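CRISPR-associated endonuclease Cas9 (Campylobacter jejuni subsp. jejuni serotype O:2, PDB 5X2H) is an RNA-guided endonuclease whose natural form cuts the two strands of invading DNA with HNH and RuvC-like domains in bacterial adaptive immunity. Local coordinates at residues Arg9-Ile15 with Val479-Glu485; Ser19-Ala23 with His558-Val563; Phe695-Pro699 with Ile727-Tyr733. All blocks are in the same frame, centred on the assembly; numbering follows the deposited sequence.

Contact 1. Residues Arg9-Ile15 with Val479-Glu485; sequences RILAFDI and VHKINIE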
ATOM      1  N   ARG A   9     -12.501  37.962   6.667  1.00 90.02           N
ATOM      2  CA  ARG A   9     -12.645  36.883   5.699  1.00 86.46           C
ATOM      3  C   ARG A   9     -12.130  35.576   6.289  1.00 81.49           C
ATOM      4  O   ARG A   9     -10.980  35.497   6.733  1.00 80.25           O
ATOM      5  CB  ARG A   9     -11.894  37.235   4.414  1.00 87.24           C
ATOM      6  CG  ARG A   9     -12.290  38.593   3.852  1.00 88.87           C
ATOM      7  CD  ARG A   9     -11.233  39.164   2.921  1.00 88.90           C
ATOM      8  NE  ARG A   9     -11.046  38.355   1.720  1.00 87.83           N
ATOM      9  CZ  ARG A   9     -11.838  38.407   0.654  1.00 86.93           C
ATOM     10  NH1 ARG A   9     -12.883  39.221   0.640  1.00 88.12           N
ATOM     11  NH2 ARG A   9     -11.590  37.640  -0.396  1.00 86.41           N
ATOM     12  N   ILE A  10     -12.984  34.555   6.296  1.00 78.24           N
ATOM     13  CA  ILE A  10     -12.685  33.278   6.931  1.00 76.62           C
ATOM     14  C   ILE A  10     -13.033  32.152   5.967  1.00 75.61           C
ATOM     15  O   ILE A  10     -14.103  32.169   5.346  1.00 76.72           O
ATOM     16  CB  ILE A  10     -13.455  33.101   8.255  1.00 78.14           C
ATOM     17  CG1 ILE A  10     -13.339  34.353   9.127  1.00 81.24           C
ATOM     18  CG2 ILE A  10     -12.939  31.887   9.013  1.00 77.19           C
ATOM     19  CD1 ILE A  10     -14.186  34.306  10.383  1.00 82.57           C
ATOM     20  N   LEU A  11     -12.135  31.177   5.847  1.00 69.14           N
ATOM     21  CA  LEU A  11     -12.385  29.936   5.125  1.00 74.90           C
ATOM     22  C   LEU A  11     -12.363  28.793   6.129  1.00 75.11           C
ATOM     23  O   LEU A  11     -11.377  28.618   6.851  1.00 79.53           O
ATOM     24  CB  LEU A  11     -11.339  29.707   4.032  1.00 64.81           C
ATOM     25  CG  LEU A  11     -11.321  30.653   2.833  1.00 72.01           C
ATOM     26  CD1 LEU A  11     -10.159  30.320   1.911  1.00 64.50           C
ATOM     27  CD2 LEU A  11     -12.640  30.585   2.079  1.00 66.08           C
ATOM     28  N   ALA A  12     -13.443  28.021   6.180  1.00 71.59           N
ATOM     29  CA  ALA A  12     -13.552  26.902   7.104  1.00 69.31           C
ATOM     30  C   ALA A  12     -13.676  25.603   6.323  1.00 67.62           C
ATOM     31  O   ALA A  12     -14.329  25.561   5.276  1.00 64.57           O
ATOM     32  CB  ALA A  12     -14.748  27.071   8.039  1.00 73.26           C
ATOM     33  N   PHE A  13     -13.051  24.545   6.837  1.00 68.31           N
ATOM     34  CA  PHE A  13     -12.989  23.262   6.147  1.00 65.05           C
ATOM     35  C   PHE A  13     -13.340  22.132   7.103  1.00 67.00           C
ATOM     36  O   PHE A  13     -12.813  22.070   8.218  1.00 69.26           O
ATOM     37  CB  PHE A  13     -11.602  23.020   5.547  1.00 60.90           C
ATOM     38  CG  PHE A  13     -11.230  23.993   4.466  1.00 59.14           C
ATOM     39  CD1 PHE A  13     -10.616  25.195   4.780  1.00 57.89           C
ATOM     40  CD2 PHE A  13     -11.487  23.704   3.136  1.00 53.89           C
ATOM     41  CE1 PHE A  13     -10.269  26.090   3.790  1.00 57.71           C
ATOM     42  CE2 PHE A  13     -11.140  24.594   2.140  1.00 54.69           C
ATOM     43  CZ  PHE A  13     -10.529  25.792   2.470  1.00 58.21           C
ATOM     44  N   ASP A  14     -14.223  21.245   6.658  1.00 67.22           N
ATOM     45  CA  ASP A  14     -14.552  20.003   7.355  1.00 69.48           C
ATOM     46  C   ASP A  14     -13.941  18.873   6.530  1.00 66.64           C
ATOM     47  O   ASP A  14     -14.550  18.378   5.580  1.00 66.96           O
ATOM     48  CB  ASP A  14     -16.065  19.839   7.518  1.00 75.98           C
ATOM     49  CG  ASP A  14     -16.440  18.573   8.269  1.00 79.02           C
ATOM     50  OD1 ASP A  14     -16.236  18.528   9.500  1.00 80.59           O
ATOM     51  OD2 ASP A  14     -16.948  17.625   7.628  1.00 80.01           O
ATOM     52  N   ILE A  15     -12.726  18.477   6.894  1.00 64.32           N
ATOM     53  CA  ILE A  15     -11.947  17.523   6.115  1.00 61.39           C
ATOM     54  C   ILE A  15     -12.273  16.117   6.606  1.00 62.16           C
ATOM     55  O   ILE A  15     -11.823  15.702   7.678  1.00 61.88           O
ATOM     56  CB  ILE A  15     -10.445  17.813   6.219  1.00 57.32           C
ATOM     57  CG1 ILE A  15     -10.148  19.238   5.743  1.00 57.49           C
ATOM     58  CG2 ILE A  15      -9.647  16.786   5.425  1.00 52.14           C
ATOM     59  CD1 ILE A  15      -8.703  19.653   5.907  1.00 58.63           C
ATOM     60  N   VAL A 479      -7.121  35.721   1.890  1.00 83.98           N
ATOM     61  CA  VAL A 479      -8.038  35.628   3.017  1.00 85.09           C
ATOM     62  C   VAL A 479      -7.250  35.883   4.297  1.00 84.38           C
ATOM     63  O   VAL A 479      -6.024  35.759   4.333  1.00 83.99           O
ATOM     64  CB  VAL A 479      -8.744  34.250   3.058  1.00 87.50           C
ATOM     65  CG1 VAL A 479      -9.876  34.230   4.067  1.00 90.71           C
ATOM     66  CG2 VAL A 479      -9.275  33.884   1.681  1.00 86.50           C
ATOM     67  N   HIS A 480      -7.969  36.261   5.357  1.00 84.49           N
ATOM     68  CA  HIS A 480      -7.313  36.540   6.632  1.00 84.94           C
ATOM     69  C   HIS A 480      -7.081  35.273   7.447  1.00 83.39           C
ATOM     70  O   HIS A 480      -6.045  35.142   8.110  1.00 81.81           O
ATOM     71  CB  HIS A 480      -8.142  37.527   7.458  1.00 87.20           C
ATOM     72  CG  HIS A 480      -8.463  38.801   6.746  1.00 89.94           C
ATOM     73  ND1 HIS A 480      -7.576  39.852   6.662  1.00 91.65           N
ATOM     74  CD2 HIS A 480      -9.582  39.200   6.096  1.00 89.85           C
ATOM     75  CE1 HIS A 480      -8.130  40.841   5.985  1.00 93.75           C
ATOM     76  NE2 HIS A 480      -9.348  40.470   5.629  1.00 91.76           N
ATOM     77  N   LYS A 481      -8.031  34.339   7.424  1.00 76.58           N
ATOM     78  CA  LYS A 481      -8.021  33.244   8.379  1.00 77.35           C
ATOM     79  C   LYS A 481      -8.548  31.970   7.734  1.00 76.74           C
ATOM     80  O   LYS A 481      -9.336  32.014   6.784  1.00 76.71           O
ATOM     81  CB  LYS A 481      -8.860  33.582   9.617  1.00 82.34           C
ATOM     82  CG  LYS A 481      -8.245  33.106  10.917  1.00 87.49           C
ATOM     83  CD  LYS A 481      -9.307  32.720  11.924  1.00 91.64           C
ATOM     84  CE  LYS A 481      -8.681  32.011  13.111  1.00 94.60           C
ATOM     85  NZ  LYS A 481      -9.701  31.350  13.970  1.00 96.00           N
ATOM     86  N   ILE A 482      -8.107  30.832   8.269  1.00 73.83           N
ATOM     87  CA  ILE A 482      -8.591  29.517   7.866  1.00 71.02           C
ATOM     88  C   ILE A 482      -8.855  28.702   9.125  1.00 69.20           C
ATOM     89  O   ILE A 482      -7.995  28.623  10.009  1.00 67.96           O
ATOM     90  CB  ILE A 482      -7.593  28.787   6.946  1.00 64.57           C
ATOM     91  CG1 ILE A 482      -7.488  29.498   5.595  1.00 64.49           C
ATOM     92  CG2 ILE A 482      -8.014  27.339   6.742  1.00 68.58           C
ATOM     93  CD1 ILE A 482      -6.584  28.798   4.606  1.00 62.26           C
ATOM     94  N   ASN A 483     -10.048  28.118   9.214  1.00 66.08           N
ATOM     95  CA  ASN A 483     -10.433  27.252  10.319  1.00 73.86           C
ATOM     96  C   ASN A 483     -10.596  25.825   9.811  1.00 72.56           C
ATOM     97  O   ASN A 483     -11.059  25.609   8.687  1.00 69.71           O
ATOM     98  CB  ASN A 483     -11.733  27.733  10.970  1.00 73.65           C
ATOM     99  CG  ASN A 483     -11.617  29.130  11.545  1.00 79.18           C
ATOM    100  OD1 ASN A 483     -10.705  29.883  11.203  1.00 81.40           O
ATOM    101  ND2 ASN A 483     -12.546  29.486  12.425  1.00 82.77           N
ATOM    102  N   ILE A 484     -10.216  24.852  10.639  1.00 78.54           N
ATOM    103  CA  ILE A 484     -10.127  23.456  10.219  1.00 82.30           C
ATOM    104  C   ILE A 484     -10.599  22.553  11.353  1.00 89.49           C
ATOM    105  O   ILE A 484     -10.315  22.811  12.527  1.00 92.15           O
ATOM    106  CB  ILE A 484      -8.687  23.097   9.791  1.00 82.24           C
ATOM    107  CG1 ILE A 484      -8.313  23.822   8.496  1.00 82.41           C
ATOM    108  CG2 ILE A 484      -8.516  21.593   9.620  1.00 79.30           C
ATOM    109  CD1 ILE A 484      -6.838  23.773   8.173  1.00 82.55           C
ATOM    110  N   GLU A 485     -11.325  21.495  10.994  1.00 96.49           N
ATOM    111  CA  GLU A 485     -11.740  20.466  11.938  1.00105.61           C
ATOM    112  C   GLU A 485     -11.932  19.159  11.181  1.00108.92           C
ATOM    113  O   GLU A 485     -12.271  19.159   9.994  1.00108.13           O
ATOM    114  CB  GLU A 485     -13.034  20.855  12.667  1.00111.02           C
ATOM    115  CG  GLU A 485     -13.478  19.882  13.753  1.00114.57           C
ATOM    116  CD  GLU A 485     -14.923  19.442  13.593  1.00116.45           C
ATOM    117  OE1 GLU A 485     -15.469  19.581  12.477  1.00115.76           O
ATOM    118  OE2 GLU A 485     -15.514  18.958  14.580  1.00118.33           O
TER
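Asn483 N gives its hydrogen to Leu11 O at 2.8 Å, the shortest bond of a parallel ladder. Toward 481-485 only Leu11, Phe13 and Ile15 of strand 10-15 bond, the even-numbered residues turning to strand 19-26. Leu11 N reaches Lys481 O at 3.1 Å, Phe13 N reaches Asn483 O at 2.9 Å, Glu485 N reaches Phe13 O at 3.2 Å, and Ile15 N closes the row on Glu485 O. Near Arg9 the ladder frays, His480 N and Lys481 N sharing Arg9 O in two weak bonds. Strand 10-15 is the middle strand, and 481-485 its parallel neighbour, in the mixed five-stranded sheet of the RNase H-like RuvC domain. Asp14 and Glu485 hold CG anti to the backbone N (chi1 -179° and -175°), which sets their carboxylates alongside each other; Asp14 OD1 and Glu485 OE1, two acceptors 3.2 Å apart, are consistent with the predicted shared magnesium site. Glu485 OE2 also bonds Thr538. On the opposite face, the Phe13 ring edge meets Ile482, Phe13 CD1 lying 3.9 Å from Ile482 CG2, and Leu11 CD1 lies 3.7 Å from Val479 CG2. Beyond them the Arg9 methylenes pass His480, and its guanidinium forms a salt bridge with Glu26.

Contact 2. Residues Ser19-Ala23 with His558-Val563; sequences SIGWA and HAIDAV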
ATOM      1  N   SER A  19     -14.685  13.360   2.104  1.00 58.25           N
ATOM      2  CA  SER A  19     -15.439  14.562   1.785  1.00 57.65           C
ATOM      3  C   SER A  19     -14.674  15.787   2.260  1.00 56.44           C
ATOM      4  O   SER A  19     -13.866  15.714   3.190  1.00 55.40           O
ATOM      5  CB  SER A  19     -16.832  14.533   2.424  1.00 59.22           C
ATOM      6  OG  SER A  19     -16.742  14.368   3.828  1.00 61.18           O
ATOM      7  N   ILE A  20     -14.939  16.916   1.606  1.00 55.86           N
ATOM      8  CA  ILE A  20     -14.368  18.209   1.967  1.00 53.34           C
ATOM      9  C   ILE A  20     -15.507  19.216   1.986  1.00 53.45           C
ATOM     10  O   ILE A  20     -15.998  19.619   0.924  1.00 53.96           O
ATOM     11  CB  ILE A  20     -13.271  18.661   0.996  1.00 51.81           C
ATOM     12  CG1 ILE A  20     -12.093  17.690   1.015  1.00 50.50           C
ATOM     13  CG2 ILE A  20     -12.805  20.063   1.349  1.00 54.21           C
ATOM     14  CD1 ILE A  20     -11.343  17.682   2.319  1.00 50.73           C
ATOM     15  N   GLY A  21     -15.933  19.615   3.181  1.00 56.72           N
ATOM     16  CA  GLY A  21     -16.892  20.695   3.321  1.00 56.99           C
ATOM     17  C   GLY A  21     -16.172  22.016   3.534  1.00 59.15           C
ATOM     18  O   GLY A  21     -15.209  22.097   4.289  1.00 59.03           O
ATOM     19  N   TRP A  22     -16.648  23.053   2.848  1.00 61.51           N
ATOM     20  CA  TRP A  22     -15.993  24.350   2.894  1.00 63.08           C
ATOM     21  C   TRP A  22     -17.029  25.464   2.927  1.00 68.94           C
ATOM     22  O   TRP A  22     -18.096  25.362   2.316  1.00 74.19           O
ATOM     23  CB  TRP A  22     -15.049  24.549   1.702  1.00 56.41           C
ATOM     24  CG  TRP A  22     -15.725  24.458   0.369  1.00 61.06           C
ATOM     25  CD1 TRP A  22     -15.871  23.341  -0.403  1.00 54.21           C
ATOM     26  CD2 TRP A  22     -16.344  25.529  -0.356  1.00 61.81           C
ATOM     27  NE1 TRP A  22     -16.541  23.648  -1.561  1.00 54.81           N
ATOM     28  CE2 TRP A  22     -16.844  24.985  -1.557  1.00 62.11           C
ATOM     29  CE3 TRP A  22     -16.525  26.893  -0.105  1.00 60.61           C
ATOM     30  CZ2 TRP A  22     -17.514  25.757  -2.504  1.00 58.74           C
ATOM     31  CZ3 TRP A  22     -17.190  27.658  -1.046  1.00 62.14           C
ATOM     32  CH2 TRP A  22     -17.676  27.088  -2.231  1.00 63.00           C
ATOM     33  N   ALA A  23     -16.695  26.532   3.647  1.00 67.57           N
ATOM     34  CA  ALA A  23     -17.539  27.710   3.756  1.00 64.50           C
ATOM     35  C   ALA A  23     -16.662  28.952   3.712  1.00 70.61           C
ATOM     36  O   ALA A  23     -15.513  28.934   4.161  1.00 69.33           O
ATOM     37  CB  ALA A  23     -18.372  27.695   5.044  1.00 65.91           C
ATOM     38  N   HIS A 558     -21.986  18.016   5.340  1.00 65.92           N
ATOM     39  CA  HIS A 558     -20.580  18.382   5.468  1.00 64.86           C
ATOM     40  C   HIS A 558     -20.387  19.887   5.337  1.00 65.49           C
ATOM     41  O   HIS A 558     -19.417  20.435   5.872  1.00 66.57           O
ATOM     42  CB  HIS A 558     -19.741  17.650   4.423  1.00 61.71           C
ATOM     43  CG  HIS A 558     -19.821  16.159   4.521  1.00 63.79           C
ATOM     44  ND1 HIS A 558     -19.476  15.469   5.664  1.00 65.00           N
ATOM     45  CD2 HIS A 558     -20.198  15.225   3.616  1.00 62.61           C
ATOM     46  CE1 HIS A 558     -19.643  14.174   5.460  1.00 64.13           C
ATOM     47  NE2 HIS A 558     -20.081  14.000   4.226  1.00 62.61           N
ATOM     48  N   ALA A 559     -21.296  20.568   4.639  1.00 65.53           N
ATOM     49  CA  ALA A 559     -21.186  22.014   4.487  1.00 66.30           C
ATOM     50  C   ALA A 559     -21.703  22.748   5.716  1.00 70.28           C
ATOM     51  O   ALA A 559     -21.118  23.757   6.125  1.00 75.47           O
ATOM     52  CB  ALA A 559     -21.938  22.473   3.241  1.00 62.86           C
ATOM     53  N   ILE A 560     -22.796  22.266   6.316  1.00 68.69           N
ATOM     54  CA  ILE A 560     -23.296  22.907   7.528  1.00 73.80           C
ATOM     55  C   ILE A 560     -22.280  22.775   8.653  1.00 74.73           C
ATOM     56  O   ILE A 560     -22.196  23.645   9.530  1.00 76.67           O
ATOM     57  CB  ILE A 560     -24.673  22.335   7.931  1.00 78.81           C
ATOM     58  CG1 ILE A 560     -24.546  20.919   8.496  1.00 81.21           C
ATOM     59  CG2 ILE A 560     -25.626  22.342   6.745  1.00 77.75           C
ATOM     60  CD1 ILE A 560     -25.871  20.297   8.895  1.00 83.84           C
ATOM     61  N   ASP A 561     -21.480  21.705   8.641  1.00 71.64           N
ATOM     62  CA  ASP A 561     -20.385  21.600   9.598  1.00 73.61           C
ATOM     63  C   ASP A 561     -19.324  22.659   9.328  1.00 71.46           C
ATOM     64  O   ASP A 561     -18.820  23.289  10.263  1.00 71.04           O
ATOM     65  CB  ASP A 561     -19.773  20.199   9.555  1.00 74.07           C
ATOM     66  CG  ASP A 561     -20.764  19.119   9.946  1.00 76.05           C
ATOM     67  OD1 ASP A 561     -21.757  19.439  10.633  1.00 79.71           O
ATOM     68  OD2 ASP A 561     -20.550  17.949   9.566  1.00 74.25           O
ATOM     69  N   ALA A 562     -18.984  22.879   8.054  1.00 69.63           N
ATOM     70  CA  ALA A 562     -18.019  23.919   7.714  1.00 67.63           C
ATOM     71  C   ALA A 562     -18.551  25.300   8.071  1.00 71.97           C
ATOM     72  O   ALA A 562     -17.785  26.184   8.475  1.00 71.75           O
ATOM     73  CB  ALA A 562     -17.666  23.844   6.229  1.00 65.14           C
ATOM     74  N   VAL A 563     -19.862  25.508   7.926  1.00 74.27           N
ATOM     75  CA  VAL A 563     -20.464  26.752   8.397  1.00 77.97           C
ATOM     76  C   VAL A 563     -20.296  26.880   9.905  1.00 82.17           C
ATOM     77  O   VAL A 563     -20.094  27.984  10.426  1.00 84.75           O
ATOM     78  CB  VAL A 563     -21.946  26.820   7.975  1.00 74.43           C
ATOM     79  CG1 VAL A 563     -22.617  28.052   8.561  1.00 77.07           C
ATOM     80  CG2 VAL A 563     -22.062  26.828   6.461  1.00 69.46           C
TER
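Ser19 OG lies over one face of the His558 imidazole, 3.3 Å from His558 CE1 and about as far above the ring plane, over the ring centre. Ser19 CB shares that face, 3.8 Å from the centroid of the His558 ring, a CH-pi contact. With chi1 at 57°, Ser19 OG stands between its own backbone N and carbonyl carbon, a rotation that turns it over the ring, while CB already faces the imidazole because Ser19 points toward the helix.

Backbone contacts come next. Gly21 CA directs a hydrogen at His558 O, with 3.6 Å between CA and O and a nearly straight approach of 168°. At Gly21 bare backbone faces the helix, and the axes of the two short segments come within 6.2 Å. The same His558 O receives a weak helical bond from Ala562 N.

Apolar packing continues the line. Ala562 CB rests on the peptide after Gly21, 3.6 Å from both Gly21 C and Trp22 N. Ala23 CB then meets Ala562 CB at 4.1 Å and Val563 CG2 at 4.0 Å, so small residues on both sides keep helix and strand close. Trp22 turns away, its indole packing against Val468 and Leu472 of helix 456-476.

Helix 557-566 thus lies across one face of the RNase H-like sheet, its segment 558-563 running at 44° to strand segment 19-23, and brings His558, a predicted magnesium ligand, beside Asp14, the predicted RuvC active-site residue.

Contact 3. Residues Phe695-Pro699 with Ile727-Tyr733; sequences FYAVP and ILMDENY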
ATOM      1  N   PHE A 695     -28.957   6.962 -29.399  1.00 39.20           N
ATOM      2  CA  PHE A 695     -27.648   6.901 -28.763  1.00 37.29           C
ATOM      3  C   PHE A 695     -27.160   5.462 -28.656  1.00 38.98           C
ATOM      4  O   PHE A 695     -27.951   4.518 -28.571  1.00 37.39           O
ATOM      5  CB  PHE A 695     -27.685   7.551 -27.378  1.00 35.21           C
ATOM      6  CG  PHE A 695     -27.936   9.032 -27.420  1.00 37.62           C
ATOM      7  CD1 PHE A 695     -26.890   9.918 -27.617  1.00 33.57           C
ATOM      8  CD2 PHE A 695     -29.224   9.534 -27.290  1.00 37.87           C
ATOM      9  CE1 PHE A 695     -27.118  11.282 -27.669  1.00 35.97           C
ATOM     10  CE2 PHE A 695     -29.461  10.896 -27.339  1.00 39.33           C
ATOM     11  CZ  PHE A 695     -28.405  11.774 -27.530  1.00 37.45           C
ATOM     12  N   TYR A 696     -25.835   5.311 -28.675  1.00 36.60           N
ATOM     13  CA  TYR A 696     -25.181   4.012 -28.643  1.00 34.55           C
ATOM     14  C   TYR A 696     -23.919   4.117 -27.800  1.00 39.10           C
ATOM     15  O   TYR A 696     -23.265   5.164 -27.762  1.00 38.67           O
ATOM     16  CB  TYR A 696     -24.861   3.521 -30.062  1.00 35.91           C
ATOM     17  CG  TYR A 696     -26.096   3.337 -30.918  1.00 36.32           C
ATOM     18  CD1 TYR A 696     -26.587   4.377 -31.703  1.00 39.38           C
ATOM     19  CD2 TYR A 696     -26.786   2.133 -30.928  1.00 41.48           C
ATOM     20  CE1 TYR A 696     -27.726   4.217 -32.481  1.00 38.09           C
ATOM     21  CE2 TYR A 696     -27.927   1.961 -31.705  1.00 39.37           C
ATOM     22  CZ  TYR A 696     -28.391   3.007 -32.478  1.00 39.35           C
ATOM     23  OH  TYR A 696     -29.522   2.843 -33.250  1.00 42.25           O
ATOM     24  N   ALA A 697     -23.583   3.023 -27.114  1.00 33.84           N
ATOM     25  CA  ALA A 697     -22.511   3.033 -26.130  1.00 32.26           C
ATOM     26  C   ALA A 697     -21.503   1.931 -26.412  1.00 35.70           C
ATOM     27  O   ALA A 697     -21.878   0.785 -26.678  1.00 34.79           O
ATOM     28  CB  ALA A 697     -23.056   2.872 -24.710  1.00 29.54           C
ATOM     29  N   VAL A 698     -20.224   2.285 -26.332  1.00 34.70           N
ATOM     30  CA  VAL A 698     -19.112   1.358 -26.481  1.00 31.31           C
ATOM     31  C   VAL A 698     -18.449   1.212 -25.109  1.00 31.58           C
ATOM     32  O   VAL A 698     -17.857   2.179 -24.608  1.00 31.68           O
ATOM     33  CB  VAL A 698     -18.107   1.839 -27.535  1.00 33.45           C
ATOM     34  CG1 VAL A 698     -16.918   0.886 -27.611  1.00 34.70           C
ATOM     35  CG2 VAL A 698     -18.782   1.966 -28.891  1.00 32.31           C
ATOM     36  N   PRO A 699     -18.533   0.048 -24.470  1.00 29.56           N
ATOM     37  CA  PRO A 699     -17.898  -0.115 -23.156  1.00 29.71           C
ATOM     38  C   PRO A 699     -16.406  -0.361 -23.301  1.00 32.04           C
ATOM     39  O   PRO A 699     -15.959  -1.088 -24.194  1.00 34.95           O
ATOM     40  CB  PRO A 699     -18.617  -1.338 -22.572  1.00 30.75           C
ATOM     41  CG  PRO A 699     -18.982  -2.150 -23.781  1.00 31.09           C
ATOM     42  CD  PRO A 699     -19.197  -1.183 -24.926  1.00 24.95           C
ATOM     43  N   ILE A 727     -22.787  -3.355 -32.850  1.00 40.81           N
ATOM     44  CA  ILE A 727     -22.984  -2.413 -33.946  1.00 39.10           C
ATOM     45  C   ILE A 727     -21.690  -1.650 -34.193  1.00 39.50           C
ATOM     46  O   ILE A 727     -21.198  -0.935 -33.312  1.00 38.45           O
ATOM     47  CB  ILE A 727     -24.145  -1.453 -33.649  1.00 38.53           C
ATOM     48  CG1 ILE A 727     -25.421  -2.255 -33.374  1.00 38.79           C
ATOM     49  CG2 ILE A 727     -24.346  -0.494 -34.812  1.00 38.49           C
ATOM     50  CD1 ILE A 727     -26.502  -1.461 -32.686  1.00 41.29           C
ATOM     51  N   LEU A 728     -21.150  -1.788 -35.402  1.00 39.18           N
ATOM     52  CA  LEU A 728     -19.942  -1.069 -35.779  1.00 40.41           C
ATOM     53  C   LEU A 728     -20.219   0.425 -35.867  1.00 45.12           C
ATOM     54  O   LEU A 728     -21.164   0.854 -36.539  1.00 46.59           O
ATOM     55  CB  LEU A 728     -19.416  -1.584 -37.117  1.00 40.42           C
ATOM     56  CG  LEU A 728     -18.092  -0.965 -37.573  1.00 42.68           C
ATOM     57  CD1 LEU A 728     -17.007  -1.231 -36.544  1.00 36.09           C
ATOM     58  CD2 LEU A 728     -17.688  -1.501 -38.936  1.00 44.90           C
ATOM     59  N   MET A 729     -19.388   1.223 -35.193  1.00 42.48           N
ATOM     60  CA  MET A 729     -19.537   2.678 -35.197  1.00 40.75           C
ATOM     61  C   MET A 729     -18.795   3.239 -36.406  1.00 43.69           C
ATOM     62  O   MET A 729     -17.650   3.689 -36.326  1.00 46.07           O
ATOM     63  CB  MET A 729     -19.033   3.275 -33.889  1.00 39.47           C
ATOM     64  CG  MET A 729     -19.814   2.841 -32.651  1.00 41.95           C
ATOM     65  SD  MET A 729     -21.484   3.531 -32.545  1.00 44.23           S
ATOM     66  CE  MET A 729     -22.474   2.281 -33.366  1.00 40.56           C
ATOM     67  N   ASP A 730     -19.473   3.214 -37.549  1.00 43.74           N
ATOM     68  CA  ASP A 730     -18.902   3.670 -38.804  1.00 44.85           C
ATOM     69  C   ASP A 730     -19.321   5.121 -39.067  1.00 43.27           C
ATOM     70  O   ASP A 730     -19.692   5.851 -38.142  1.00 41.37           O
ATOM     71  CB  ASP A 730     -19.315   2.709 -39.926  1.00 49.88           C
ATOM     72  CG  ASP A 730     -20.821   2.515 -40.014  1.00 56.52           C
ATOM     73  OD1 ASP A 730     -21.574   3.351 -39.472  1.00 57.27           O
ATOM     74  OD2 ASP A 730     -21.253   1.513 -40.626  1.00 58.26           O
ATOM     75  N   GLU A 731     -19.274   5.542 -40.334  1.00 45.67           N
ATOM     76  CA  GLU A 731     -19.558   6.928 -40.691  1.00 52.54           C
ATOM     77  C   GLU A 731     -21.002   7.334 -40.426  1.00 55.92           C
ATOM     78  O   GLU A 731     -21.318   8.525 -40.531  1.00 58.94           O
ATOM     79  CB  GLU A 731     -19.217   7.168 -42.163  1.00 52.14           C
ATOM     80  N   ASN A 732     -21.880   6.389 -40.092  1.00 55.21           N
ATOM     81  CA  ASN A 732     -23.259   6.713 -39.748  1.00 56.52           C
ATOM     82  C   ASN A 732     -23.414   7.209 -38.318  1.00 54.46           C
ATOM     83  O   ASN A 732     -24.472   7.750 -37.978  1.00 53.45           O
ATOM     84  CB  ASN A 732     -24.154   5.489 -39.961  1.00 58.46           C
ATOM     85  CG  ASN A 732     -24.276   5.105 -41.418  1.00 62.82           C
ATOM     86  OD1 ASN A 732     -24.493   5.958 -42.278  1.00 64.20           O
ATOM     87  ND2 ASN A 732     -24.130   3.817 -41.706  1.00 64.35           N
ATOM     88  N   TYR A 733     -22.396   7.041 -37.479  1.00 52.51           N
ATOM     89  CA  TYR A 733     -22.453   7.427 -36.078  1.00 52.20           C
ATOM     90  C   TYR A 733     -21.352   8.433 -35.780  1.00 56.34           C
ATOM     91  O   TYR A 733     -20.215   8.279 -36.240  1.00 59.58           O
ATOM     92  CB  TYR A 733     -22.306   6.206 -35.164  1.00 48.14           C
ATOM     93  CG  TYR A 733     -23.278   5.088 -35.464  1.00 48.26           C
ATOM     94  CD1 TYR A 733     -22.996   4.141 -36.443  1.00 47.96           C
ATOM     95  CD2 TYR A 733     -24.474   4.973 -34.766  1.00 45.83           C
ATOM     96  CE1 TYR A 733     -23.880   3.115 -36.721  1.00 48.30           C
ATOM     97  CE2 TYR A 733     -25.362   3.947 -35.035  1.00 47.18           C
ATOM     98  CZ  TYR A 733     -25.062   3.024 -36.014  1.00 47.60           C
ATOM     99  OH  TYR A 733     -25.945   2.005 -36.285  1.00 46.44           O
TER
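The Tyr696 ring stands as a flat wall in this contact, with Ile727, Met729 and Tyr733 all set against one side of it. Tyr733 is the bump over that face and comes in edge first, its CE2 3.5 Å from Tyr696 CE1. The two ring centroids are 5.2 Å apart and the planes at 85°, a T-shaped stack. Ile727 adds the tip of its chain, CD1 reaching Tyr696 CE2 at 3.8 Å. Met729 fills the corner between the two tyrosine rings. Folded at chi2 (-71°) and chi3 (91°), its chain brings SD to 4.2 Å from Tyr696 CB and sets the CE methyl over the centre of the Tyr733 ring, 3.4 Å above the plane. Val698 slides past the root of the methionine in the opposite direction, Val698 CG2 4.0 Å from Met729 CG. Strand 695-700 is one edge of a three-stranded antiparallel sheet; the other edge, 733-740, begins at Tyr733, with 683-689 between them. An inverse gamma turn centred on Met729 and a type I turn from Asp730 to Tyr733, with an Asx turn from Asp730 OD1 to Asn732 N, shape the loop. With no hydrogen bond between 695-699 and 727-733, their direct hold on each other depends on aromatic and aliphatic fit.

How the contacts relate
Contacts 1 and 2 illustrate how a nuclease core can be built from distant chain pieces, whereas contact 3 joins segments only 28 residues apart. The first two meet through neighbouring strands 10-15 and 19-26 of one sheet: Asp14 N lies 2.7 Å from Gly21 O, a probable hydrogen bond, and Ala12 CB packs on Ala562 O. Together they gather Asp14, Glu485 and His558, the predicted metal ligands. Contact 2 is buried; contacts 1 and 3 are partly so. Backbone bonding dominates contact 1, close packing of small residues contact 2, and aromatic and methionine packing contact 3, which lies about 48 and 42 Å from the others, centre to centre, away from the predicted catalytic site.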